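Nuclear inclusion protein A (PDB 3MMG) is a 3C-type protease of a potyvirus that probably cuts peptide bonds as a cysteine peptidase with a chymotrypsin-like fold. Local coordinates at residues T137-H142 and H167-T172; I42-L47 and G149-P154; S176-E181 and G211-V216; K99-Q102 and K106-V109. The protein carries 3 engineered substitutions. All blocks are in the same frame, centred on the assembly; numbering follows the deposited sequence.

Contact 1 of 4, residues T137-H142 and H167-T172; sequences TSFWQH and HSLTHT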
loop_
_atom_site.group_PDB
_atom_site.type_symbol
_atom_site.label_atom_id
_atom_site.label_comp_id
_atom_site.label_asym_id
_atom_site.label_seq_id
_atom_site.Cartn_x
_atom_site.Cartn_y
_atom_site.Cartn_z
ATOM N N THR A 137 16.634 2.787 -5.071
ATOM C CA THR A 137 15.517 2.117 -4.431
ATOM C C THR A 137 14.202 2.479 -5.108
ATOM O O THR A 137 14.149 3.321 -6.018
ATOM C CB THR A 137 15.376 2.481 -2.918
ATOM O OG1 THR A 137 14.821 3.800 -2.789
ATOM C CG2 THR A 137 16.717 2.408 -2.158
ATOM N N SER A 138 13.137 1.823 -4.647
ATOM C CA SER A 138 11.783 2.191 -5.046
ATOM C C SER A 138 11.122 3.105 -4.015
ATOM O O SER A 138 9.898 3.321 -4.043
ATOM C CB SER A 138 10.952 0.928 -5.285
ATOM O OG SER A 138 11.381 0.281 -6.484
ATOM N N PHE A 139 11.915 3.641 -3.095
ATOM C CA PHE A 139 11.370 4.493 -2.042
ATOM C C PHE A 139 11.434 5.970 -2.414
ATOM O O PHE A 139 12.416 6.431 -3.003
ATOM C CB PHE A 139 12.117 4.316 -0.709
ATOM C CG PHE A 139 11.935 2.972 -0.063
ATOM C CD1 PHE A 139 10.689 2.592 0.476
ATOM C CD2 PHE A 139 13.005 2.083 0.025
ATOM C CE1 PHE A 139 10.520 1.312 1.090
ATOM C CE2 PHE A 139 12.843 0.808 0.634
ATOM C CZ PHE A 139 11.592 0.431 1.159
ATOM N N TRP A 140 10.389 6.707 -2.049
ATOM C CA TRP A 140 10.380 8.164 -2.152
ATOM C C TRP A 140 10.053 8.768 -0.800
ATOM O O TRP A 140 9.109 8.326 -0.121
ATOM C CB TRP A 140 9.290 8.622 -3.117
ATOM C CG TRP A 140 9.540 8.289 -4.550
ATOM C CD1 TRP A 140 9.510 7.046 -5.136
ATOM C CD2 TRP A 140 9.803 9.223 -5.600
ATOM N NE1 TRP A 140 9.760 7.157 -6.486
ATOM C CE2 TRP A 140 9.948 8.477 -6.798
ATOM C CE3 TRP A 140 9.938 10.633 -5.648
ATOM C CZ2 TRP A 140 10.215 9.089 -8.044
ATOM C CZ3 TRP A 140 10.214 11.243 -6.883
ATOM C CH2 TRP A 140 10.318 10.458 -8.073
ATOM N N GLN A 141 10.787 9.792 -0.423
ATOM C CA GLN A 141 10.515 10.476 0.837
ATOM C C GLN A 141 9.246 11.349 0.735
ATOM O O GLN A 141 8.964 11.953 -0.321
ATOM C CB GLN A 141 11.716 11.338 1.248
ATOM C CG GLN A 141 11.605 11.875 2.677
ATOM C CD GLN A 141 12.862 12.592 3.146
ATOM O OE1 GLN A 141 13.836 12.700 2.401
ATOM N NE2 GLN A 141 12.845 13.072 4.383
ATOM N N HIS A 142 8.496 11.409 1.834
ATOM C CA HIS A 142 7.393 12.353 1.957
ATOM C C HIS A 142 7.370 12.885 3.390
ATOM O O HIS A 142 8.042 12.332 4.281
ATOM C CB HIS A 142 6.036 11.704 1.540
ATOM C CG HIS A 142 5.511 10.683 2.510
ATOM N ND1 HIS A 142 4.807 11.033 3.642
ATOM C CD2 HIS A 142 5.545 9.327 2.494
ATOM C CE1 HIS A 142 4.457 9.939 4.298
ATOM N NE2 HIS A 142 4.898 8.890 3.629
ATOM N N HIS A 167 2.317 3.841 1.545
ATOM C CA HIS A 167 3.236 4.191 2.635
ATOM C C HIS A 167 4.012 2.954 3.130
ATOM O O HIS A 167 3.458 1.871 3.138
ATOM C CB HIS A 167 2.503 4.883 3.782
ATOM C CG HIS A 167 3.422 5.221 4.915
ATOM N ND1 HIS A 167 4.481 6.097 4.765
ATOM C CD2 HIS A 167 3.441 4.816 6.207
ATOM C CE1 HIS A 167 5.119 6.209 5.919
ATOM N NE2 HIS A 167 4.519 5.424 6.807
ATOM N N SER A 168 5.279 3.116 3.547
ATOM C CA SER A 168 6.091 1.954 3.904
ATOM C C SER A 168 6.962 2.108 5.162
ATOM O O SER A 168 6.831 1.320 6.081
ATOM C CB SER A 168 6.962 1.516 2.713
ATOM O OG SER A 168 7.808 0.424 3.073
ATOM N N LEU A 169 7.832 3.119 5.174
ATOM C CA LEU A 169 8.938 3.223 6.137
ATOM C C LEU A 169 8.891 4.505 6.889
ATOM O O LEU A 169 8.375 5.511 6.404
ATOM C CB LEU A 169 10.301 3.256 5.426
ATOM C CG LEU A 169 10.860 2.162 4.549
ATOM C CD1 LEU A 169 12.181 2.659 3.985
ATOM C CD2 LEU A 169 11.049 0.889 5.394
ATOM N N THR A 170 9.534 4.475 8.059
ATOM C CA THR A 170 9.909 5.675 8.771
ATOM C C THR A 170 11.330 5.476 9.317
ATOM O O THR A 170 11.774 4.350 9.577
ATOM C CB THR A 170 8.896 6.029 9.890
ATOM O OG1 THR A 170 9.192 7.330 10.418
ATOM C CG2 THR A 170 8.917 4.994 11.013
ATOM N N HIS A 171 12.047 6.575 9.451
ATOM C CA HIS A 171 13.367 6.536 10.052
ATOM C C HIS A 171 13.210 6.213 11.539
ATOM O O HIS A 171 12.252 6.644 12.176
ATOM C CB HIS A 171 14.028 7.884 9.853
ATOM C CG HIS A 171 15.478 7.900 10.207
ATOM N ND1 HIS A 171 15.924 8.042 11.505
ATOM C CD2 HIS A 171 16.585 7.810 9.432
ATOM C CE1 HIS A 171 17.246 8.030 11.514
ATOM N NE2 HIS A 171 17.674 7.893 10.272
ATOM N N THR A 172 14.143 5.458 12.107
ATOM C CA THR A 172 13.959 4.979 13.477
ATOM C C THR A 172 14.136 6.069 14.542
ATOM O O THR A 172 13.670 5.902 15.680
ATOM C CB THR A 172 14.919 3.824 13.795
ATOM O OG1 THR A 172 16.260 4.285 13.602
ATOM C CG2 THR A 172 14.665 2.639 12.875
#
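His142 and His167 supply the polar link: His142 NE2 and His167 ND1 are 3.0 Å apart in a nearly straight hydrogen bond (171°) in which either nitrogen could be the donor. His167 reaches across with CG anti to its backbone N (chi1 179°). His167 ND1 lies in the plane of the His142 ring, at its edge, while the His167 ring is approached obliquely; neither ring lies over the other, and their planes are 69° apart. Each imidazole uses its second nitrogen, His142 ND1 with Ile144 N and His167 NE2 with a polar side chain of the bound peptide. His142 thus probably helps to fix the rotation of His167, a second-shell role.

In a CH-pi contact, Leu169 CD1 sits above the middle of the Phe139 ring, 3.6 Å from its centroid, and Leu169 CG touches Phe139 CE1 at 3.6 Å. At the ring's rim Ser168 OG comes within 3.5 Å of Phe139 CE1, its hydroxyl bonded to Asp81 OD2. A classic beta bulge, Ser168 and Leu169 opposite Tyr178, sends both side chains toward Phe139. Strands 139-142 and 163-171 flank strand 177-181 in the closed barrel, and the paired histidines are consistent with the S1 pocket of 3C-like proteases.

Contact 2 of 4, residues I42-L47 and G149-P154; sequences IANQHL and GQAGSP. Engineered in segment 149-154: Ala151 (natural residue Cys).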
loop_
_atom_site.group_PDB
_atom_site.type_symbol
_atom_site.label_atom_id
_atom_site.label_comp_id
_atom_site.label_asym_id
_atom_site.label_seq_id
_atom_site.Cartn_x
_atom_site.Cartn_y
_atom_site.Cartn_z
ATOM N N ILE A 42 -3.761 -5.262 -2.889
ATOM C CA ILE A 42 -2.396 -4.762 -3.060
ATOM C C ILE A 42 -1.964 -4.309 -1.677
ATOM O O ILE A 42 -2.689 -3.544 -1.003
ATOM C CB ILE A 42 -2.383 -3.568 -4.026
ATOM C CG1 ILE A 42 -2.798 -3.978 -5.464
ATOM C CG2 ILE A 42 -1.030 -2.853 -3.990
ATOM C CD1 ILE A 42 -3.459 -2.846 -6.251
ATOM N N ALA A 43 -0.814 -4.791 -1.221
ATOM C CA ALA A 43 -0.372 -4.481 0.131
ATOM C C ALA A 43 1.146 -4.354 0.177
ATOM O O ALA A 43 1.820 -4.611 -0.813
ATOM C CB ALA A 43 -0.849 -5.571 1.108
ATOM N N ASN A 44 1.675 -3.965 1.332
ATOM C CA ASN A 44 3.132 -4.049 1.544
ATOM C C ASN A 44 3.568 -5.509 1.674
ATOM O O ASN A 44 2.867 -6.302 2.295
ATOM C CB ASN A 44 3.541 -3.347 2.833
ATOM C CG ASN A 44 3.207 -1.868 2.833
ATOM O OD1 ASN A 44 2.147 -1.478 3.306
ATOM N ND2 ASN A 44 4.086 -1.046 2.259
ATOM N N GLN A 45 4.732 -5.868 1.118
ATOM C CA GLN A 45 5.328 -7.194 1.455
ATOM C C GLN A 45 5.483 -7.423 2.950
ATOM O O GLN A 45 5.272 -8.548 3.433
ATOM C CB GLN A 45 6.691 -7.410 0.782
ATOM C CG GLN A 45 6.567 -7.669 -0.708
ATOM C CD GLN A 45 7.898 -7.943 -1.353
ATOM O OE1 GLN A 45 8.855 -8.257 -0.671
ATOM N NE2 GLN A 45 7.960 -7.832 -2.671
ATOM N N HIS A 46 5.793 -6.368 3.693
ATOM C CA HIS A 46 6.048 -6.500 5.125
ATOM C C HIS A 46 4.826 -6.844 5.984
ATOM O O HIS A 46 4.964 -7.144 7.175
ATOM C CB HIS A 46 6.824 -5.308 5.675
ATOM C CG HIS A 46 6.000 -4.099 6.003
ATOM N ND1 HIS A 46 5.935 -3.006 5.162
ATOM C CD2 HIS A 46 5.306 -3.757 7.119
ATOM C CE1 HIS A 46 5.204 -2.060 5.731
ATOM N NE2 HIS A 46 4.816 -2.486 6.923
ATOM N N LEU A 47 3.645 -6.836 5.368
ATOM C CA LEU A 47 2.458 -7.410 5.990
ATOM C C LEU A 47 2.704 -8.875 6.372
ATOM O O LEU A 47 2.136 -9.358 7.343
ATOM C CB LEU A 47 1.253 -7.324 5.043
ATOM C CG LEU A 47 -0.048 -8.029 5.455
ATOM C CD1 LEU A 47 -0.630 -7.364 6.710
ATOM C CD2 LEU A 47 -0.984 -7.939 4.280
ATOM N N GLY A 149 0.709 1.644 11.727
ATOM C CA GLY A 149 -0.633 1.243 11.359
ATOM C C GLY A 149 -1.018 1.771 9.988
ATOM O O GLY A 149 -1.940 1.258 9.371
ATOM N N GLN A 150 -0.325 2.806 9.518
ATOM C CA GLN A 150 -0.728 3.463 8.271
ATOM C C GLN A 150 0.042 3.004 7.038
ATOM O O GLN A 150 -0.203 3.491 5.913
ATOM C CB GLN A 150 -0.639 4.987 8.434
ATOM C CG GLN A 150 -1.761 5.563 9.300
ATOM C CD GLN A 150 -1.714 7.065 9.327
ATOM O OE1 GLN A 150 -1.006 7.649 10.134
ATOM N NE2 GLN A 150 -2.449 7.703 8.410
ATOM N N ALA A 151 0.978 2.073 7.223
ATOM C CA ALA A 151 1.625 1.476 6.039
ATOM C C ALA A 151 0.537 0.889 5.131
ATOM O O ALA A 151 -0.484 0.351 5.609
ATOM C CB ALA A 151 2.668 0.441 6.410
ATOM N N GLY A 152 0.735 1.034 3.830
ATOM C CA GLY A 152 -0.234 0.539 2.842
ATOM C C GLY A 152 -1.212 1.586 2.362
ATOM O O GLY A 152 -1.925 1.356 1.363
ATOM N N SER A 153 -1.251 2.735 3.044
ATOM C CA SER A 153 -2.110 3.855 2.645
ATOM C C SER A 153 -1.626 4.419 1.319
ATOM O O SER A 153 -0.419 4.692 1.160
ATOM C CB SER A 153 -2.146 4.945 3.725
ATOM O OG SER A 153 -2.576 4.408 4.983
ATOM N N PRO A 154 -2.534 4.578 0.348
ATOM C CA PRO A 154 -2.093 5.164 -0.925
ATOM C C PRO A 154 -1.601 6.608 -0.825
ATOM O O PRO A 154 -2.158 7.421 -0.079
ATOM C CB PRO A 154 -3.340 5.106 -1.818
ATOM C CG PRO A 154 -4.496 4.982 -0.882
ATOM C CD PRO A 154 -3.971 4.231 0.341
#
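His46 and Ala151 meet at what is, by family and geometry, the His-Asp-Cys catalytic centre of a chymotrypsin-like cysteine protease, where Ala151 is an engineered replacement of the natural cysteine. The Ala151 methyl lies at the edge of the imidazole, near its plane, with CB 3.6 Å from His46 CE1 and 3.7 Å from His46 NE2. A chi1 of 82°, with CG between backbone N and carbonyl carbon, brings the end of the His46 side chain closer to the 149-154 loop. His46 ND1 bonds to Asp81 OD2; NE2 bonds to a polar side chain of the bound peptide, and an aromatic one stacks on the ring.

Next to this pair, Asn44 OD1 is 2.9 Å from Gly152 N, but the angle is too poor for a hydrogen bond; Gly152 N is instead directed at His167 O. The Asn44 amide is held through ND2 by Asp81 OD2 and His167 O. The loop makes a type II turn from Gln150 to Ser153: Gln150 O accepts from Ser153 N (3.1 Å) and Ser153 OG (2.7 Å), both on the same face of its carbonyl plane. The histidine thus has a methyl where the natural protein would place its thiol.

Contact 3 of 4, residues S176-E181 and G211-V216; sequences SNYFVE and GSFTLV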
loop_
_atom_site.group_PDB
_atom_site.type_symbol
_atom_site.label_atom_id
_atom_site.label_comp_id
_atom_site.label_asym_id
_atom_site.label_seq_id
_atom_site.Cartn_x
_atom_site.Cartn_y
_atom_site.Cartn_z
ATOM N N SER A 176 11.662 10.817 9.529
ATOM C CA SER A 176 11.478 10.917 8.066
ATOM C C SER A 176 10.583 9.769 7.622
ATOM O O SER A 176 10.656 8.690 8.195
ATOM C CB SER A 176 12.821 10.801 7.327
ATOM O OG SER A 176 13.660 11.927 7.558
ATOM N N ASN A 177 9.759 10.002 6.597
ATOM C CA ASN A 177 8.831 8.986 6.094
ATOM C C ASN A 177 9.070 8.675 4.622
ATOM O O ASN A 177 9.478 9.555 3.866
ATOM C CB ASN A 177 7.388 9.473 6.245
ATOM C CG ASN A 177 6.917 9.431 7.654
ATOM O OD1 ASN A 177 7.371 8.611 8.459
ATOM N ND2 ASN A 177 5.996 10.324 7.981
ATOM N N TYR A 178 8.783 7.441 4.221
ATOM C CA TYR A 178 9.017 7.009 2.838
ATOM C C TYR A 178 7.877 6.126 2.364
ATOM O O TYR A 178 7.389 5.276 3.115
ATOM C CB TYR A 178 10.337 6.252 2.688
ATOM C CG TYR A 178 11.518 7.022 3.182
ATOM C CD1 TYR A 178 11.844 6.990 4.532
ATOM C CD2 TYR A 178 12.296 7.809 2.315
ATOM C CE1 TYR A 178 12.885 7.713 5.033
ATOM C CE2 TYR A 178 13.392 8.552 2.837
ATOM C CZ TYR A 178 13.656 8.470 4.199
ATOM O OH TYR A 178 14.682 9.146 4.824
ATOM N N PHE A 179 7.455 6.362 1.128
ATOM C CA PHE A 179 6.530 5.470 0.476
ATOM C C PHE A 179 7.233 4.659 -0.597
ATOM O O PHE A 179 8.336 5.027 -1.036
ATOM C CB PHE A 179 5.306 6.216 -0.074
ATOM C CG PHE A 179 5.542 7.054 -1.306
ATOM C CD1 PHE A 179 5.419 6.490 -2.597
ATOM C CD2 PHE A 179 5.782 8.437 -1.188
ATOM C CE1 PHE A 179 5.548 7.289 -3.737
ATOM C CE2 PHE A 179 5.891 9.252 -2.338
ATOM C CZ PHE A 179 5.792 8.674 -3.606
ATOM N N VAL A 180 6.601 3.561 -1.011
ATOM C CA VAL A 180 7.182 2.710 -2.078
ATOM C C VAL A 180 6.356 2.943 -3.328
ATOM O O VAL A 180 5.133 2.872 -3.264
ATOM C CB VAL A 180 7.205 1.184 -1.730
ATOM C CG1 VAL A 180 5.825 0.708 -1.180
ATOM C CG2 VAL A 180 7.672 0.337 -2.939
ATOM N N GLU A 181 7.028 3.217 -4.451
ATOM C CA GLU A 181 6.345 3.557 -5.692
ATOM C C GLU A 181 5.863 2.326 -6.425
ATOM O O GLU A 181 6.506 1.281 -6.376
ATOM C CB GLU A 181 7.287 4.346 -6.618
ATOM C CG GLU A 181 8.530 3.555 -7.020
ATOM C CD GLU A 181 9.140 3.991 -8.338
ATOM O OE1 GLU A 181 9.522 5.158 -8.476
ATOM O OE2 GLU A 181 9.250 3.139 -9.236
ATOM N N GLY A 211 19.341 0.511 -1.079
ATOM C CA GLY A 211 20.280 1.607 -1.323
ATOM C C GLY A 211 21.103 1.811 -0.063
ATOM O O GLY A 211 21.657 0.848 0.484
ATOM N N SER A 212 21.148 3.047 0.427
ATOM C CA SER A 212 21.936 3.358 1.617
ATOM C C SER A 212 21.176 3.214 2.934
ATOM O O SER A 212 21.716 3.545 3.996
ATOM C CB SER A 212 22.569 4.756 1.497
ATOM O OG SER A 212 21.599 5.774 1.690
ATOM N N PHE A 213 19.935 2.723 2.893
ATOM C CA PHE A 213 19.193 2.454 4.136
ATOM C C PHE A 213 19.721 1.204 4.847
ATOM O O PHE A 213 20.119 0.249 4.195
ATOM C CB PHE A 213 17.730 2.134 3.836
ATOM C CG PHE A 213 16.894 3.309 3.444
ATOM C CD1 PHE A 213 15.926 3.159 2.449
ATOM C CD2 PHE A 213 17.038 4.544 4.074
ATOM C CE1 PHE A 213 15.120 4.237 2.076
ATOM C CE2 PHE A 213 16.243 5.629 3.714
ATOM C CZ PHE A 213 15.275 5.471 2.711
ATOM N N THR A 214 19.671 1.214 6.173
ATOM C CA THR A 214 19.805 0.005 6.990
ATOM C C THR A 214 18.441 -0.280 7.630
ATOM O O THR A 214 17.969 0.497 8.448
ATOM C CB THR A 214 20.836 0.205 8.128
ATOM O OG1 THR A 214 22.083 0.647 7.581
ATOM C CG2 THR A 214 21.049 -1.087 8.897
ATOM N N LEU A 215 17.807 -1.381 7.240
ATOM C CA LEU A 215 16.532 -1.782 7.844
ATOM C C LEU A 215 16.722 -2.404 9.222
ATOM O O LEU A 215 17.483 -3.367 9.378
ATOM C CB LEU A 215 15.783 -2.778 6.952
ATOM C CG LEU A 215 14.470 -3.322 7.553
ATOM C CD1 LEU A 215 13.389 -2.240 7.625
ATOM C CD2 LEU A 215 13.991 -4.520 6.774
ATOM N N VAL A 216 16.012 -1.857 10.202
ATOM C CA VAL A 216 16.019 -2.403 11.563
ATOM C C VAL A 216 14.718 -3.173 11.799
ATOM O O VAL A 216 13.631 -2.586 11.892
ATOM C CB VAL A 216 16.243 -1.291 12.607
ATOM C CG1 VAL A 216 16.373 -1.874 14.017
ATOM C CG2 VAL A 216 17.500 -0.473 12.236
#
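Tyr178 and Phe213 form a T-shaped pair in which the phenylalanine gives its edge and the tyrosine its face. Phe213 CZ is perched 3.6 Å above the plane of the Tyr178 ring, over its centre, and nearest to Tyr178 CE2, also at 3.6 Å. The ring centroids are 4.9 Å apart and the planes stand at 72°.

Both side chains have CG anti to their own carbonyl carbon and approach from opposite directions, so that the far end of Phe213 arrives first. A chi2 of 84° stands the Tyr178 ring nearly perpendicular to its CA-CB-CG plane, while Phe213, at 142°, is twisted well off the perpendicular. CE2 of Phe213 follows, 3.9 Å from Tyr178 CZ and 4.0 Å from Tyr178 OH.

Tyr178 belongs to strand 177-181 of the closed barrel. Phe213, just before the short strand 214-215, also packs on Leu169 and on an apolar side chain of the bound peptide, with which Thr214 and Leu215 form a parallel ladder. The chemistry is that of an aromatic C-H, that of Phe213 CZ, directed at the Tyr178 pi cloud: by dispersion, with a modest electrostatic preference for edge on face, the pair lays Phe213 against the barrel beside the peptide.

Contact 4 of 4, residues K99-Q102 and K106-V109; sequences KFRQ and KDRV. With FMT (formic acid), chain E.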
loop_
_atom_site.group_PDB
_atom_site.type_symbol
_atom_site.label_atom_id
_atom_site.label_comp_id
_atom_site.label_asym_id
_atom_site.label_seq_id
_atom_site.Cartn_x
_atom_site.Cartn_y
_atom_site.Cartn_z
ATOM N N LYS A 99 -6.265 4.186 -11.352
ATOM C CA LYS A 99 -5.028 4.288 -12.139
ATOM C C LYS A 99 -3.800 4.367 -11.232
ATOM O O LYS A 99 -3.822 5.087 -10.217
ATOM C CB LYS A 99 -5.049 5.519 -13.053
ATOM C CG LYS A 99 -6.240 5.553 -14.028
ATOM C CD LYS A 99 -6.193 4.456 -15.046
ATOM C CE LYS A 99 -7.382 4.573 -15.992
ATOM N NZ LYS A 99 -8.212 3.318 -15.975
ATOM N N PHE A 100 -2.748 3.655 -11.633
ATOM C CA PHE A 100 -1.455 3.595 -10.936
ATOM C C PHE A 100 -0.362 4.051 -11.889
ATOM O O PHE A 100 -0.342 3.648 -13.048
ATOM C CB PHE A 100 -1.094 2.164 -10.468
ATOM C CG PHE A 100 -2.125 1.525 -9.552
ATOM C CD1 PHE A 100 -3.290 0.948 -10.080
ATOM C CD2 PHE A 100 -1.932 1.497 -8.173
ATOM C CE1 PHE A 100 -4.259 0.363 -9.243
ATOM C CE2 PHE A 100 -2.892 0.895 -7.320
ATOM C CZ PHE A 100 -4.047 0.324 -7.857
ATOM N N ARG A 101 0.586 4.836 -11.394
ATOM C CA ARG A 101 1.776 5.129 -12.211
ATOM C C ARG A 101 2.956 5.456 -11.326
ATOM O O ARG A 101 2.817 5.640 -10.145
ATOM C CB ARG A 101 1.510 6.263 -13.183
ATOM C CG ARG A 101 1.286 7.600 -12.557
ATOM C CD ARG A 101 1.273 8.748 -13.571
ATOM N NE ARG A 101 0.806 9.967 -12.901
ATOM C CZ ARG A 101 1.572 10.794 -12.173
ATOM N NH1 ARG A 101 2.883 10.575 -12.004
ATOM N NH2 ARG A 101 1.017 11.851 -11.600
ATOM N N GLN A 102 4.131 5.547 -11.924
ATOM C CA GLN A 102 5.303 5.939 -11.159
ATOM C C GLN A 102 5.247 7.459 -10.887
ATOM O O GLN A 102 4.811 8.239 -11.750
ATOM C CB GLN A 102 6.555 5.682 -11.979
ATOM C CG GLN A 102 6.924 4.235 -12.205
ATOM C CD GLN A 102 8.284 4.161 -12.883
ATOM O OE1 GLN A 102 8.414 4.523 -14.053
ATOM N NE2 GLN A 102 9.297 3.743 -12.143
ATOM N N LYS A 106 7.583 16.196 -10.854
ATOM C CA LYS A 106 6.502 17.180 -10.929
ATOM C C LYS A 106 5.463 16.960 -9.817
ATOM O O LYS A 106 4.781 17.891 -9.387
ATOM C CB LYS A 106 5.817 17.111 -12.299
ATOM C CG LYS A 106 4.687 18.146 -12.516
ATOM C CD LYS A 106 4.112 18.092 -13.953
ATOM C CE LYS A 106 2.755 18.791 -13.990
ATOM N NZ LYS A 106 2.362 19.094 -15.402
ATOM N N ASP A 107 5.340 15.720 -9.366
ATOM C CA ASP A 107 4.244 15.365 -8.471
ATOM C C ASP A 107 4.353 15.911 -7.065
ATOM O O ASP A 107 5.444 16.004 -6.494
ATOM C CB ASP A 107 4.183 13.851 -8.346
ATOM C CG ASP A 107 3.533 13.206 -9.548
ATOM O OD1 ASP A 107 2.433 13.659 -9.954
ATOM O OD2 ASP A 107 4.146 12.270 -10.089
ATOM N N ARG A 108 3.197 16.201 -6.492
ATOM C CA ARG A 108 3.079 16.300 -5.049
ATOM C C ARG A 108 1.976 15.309 -4.684
ATOM O O ARG A 108 1.109 14.995 -5.518
ATOM C CB ARG A 108 2.682 17.721 -4.640
ATOM C CG ARG A 108 3.715 18.757 -5.139
ATOM C CD ARG A 108 3.468 20.128 -4.558
ATOM N NE ARG A 108 2.241 20.762 -5.051
ATOM C CZ ARG A 108 2.175 21.495 -6.166
ATOM N NH1 ARG A 108 3.257 21.647 -6.928
ATOM N NH2 ARG A 108 1.032 22.076 -6.531
ATOM N N VAL A 109 2.023 14.810 -3.453
ATOM C CA VAL A 109 1.112 13.713 -3.070
ATOM C C VAL A 109 0.305 14.003 -1.810
ATOM O O VAL A 109 0.772 14.712 -0.906
ATOM C CB VAL A 109 1.856 12.347 -2.875
ATOM C CG1 VAL A 109 2.476 11.856 -4.192
ATOM C CG2 VAL A 109 2.907 12.448 -1.759
HETATM C C FMT E . -5.954 0.684 -14.448
HETATM O O1 FMT E . -7.191 0.661 -14.367
HETATM O O2 FMT E . -5.306 0.883 -15.487
#
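Arg101 and Asp107 meet edge to edge: the carboxylate lies at the rim of the guanidinium, near its plane, neither group covers a face of the other, and the two planes differ by only 22°. The grip is end-on and twofold. Arg101 NH2 donates to Asp107 OD1 at 2.8 Å in an almost linear bond (174°), and Arg101 NH1 donates to Asp107 OD2 at 2.9 Å, using the syn lone pair of that oxygen. OD1 too is met on its syn side. From a chi1 of 67° the arginine chain runs extended from CG to NE, carrying the guanidinium to the aspartate.

Both residues sit in the long connection between strand 83-86 of the first sheet and strand 109-116 of the closed barrel, the linker between the two halves of a chymotrypsin-like fold. Here the salt bridge spans a few residues of the linker. Arg101 NH1 makes a further weak bond to Gln102 O (3.0 Å), and NE pairs with Asp160 OD2. Asp107 OD1 also bonds to Ser157 OG and OD2 to Thr104 N. Lys99 NZ makes a long hydrogen bond (3.3 Å) to O1 of a formic acid molecule, probably from the crystallisation liquor.

Contacts 1 and 3 share the barrel: their centres are 4 Å apart, and strand 177-181 of contact 3 runs between the two strands of contact 1. Contact 2 lies about 12 Å from the centre of contact 1 and is joined to it by two probable hydrogen bonds, His167 N to Ser153 O and Gly152 N to His167 O, both 2.9 Å, which places the probable catalytic centre next to His167, which binds the peptide. All three border the bound peptide. Contact 4 is more remote, its centre about 17 Å from that of contact 2 and about 18 Å from that of contact 3. It still reaches both: Ile42 CD1 packs on Phe100 CZ at 3.6 Å, and Gln102 NE2 hydrogen-bonds to Glu181 OE2 at 3.0 Å.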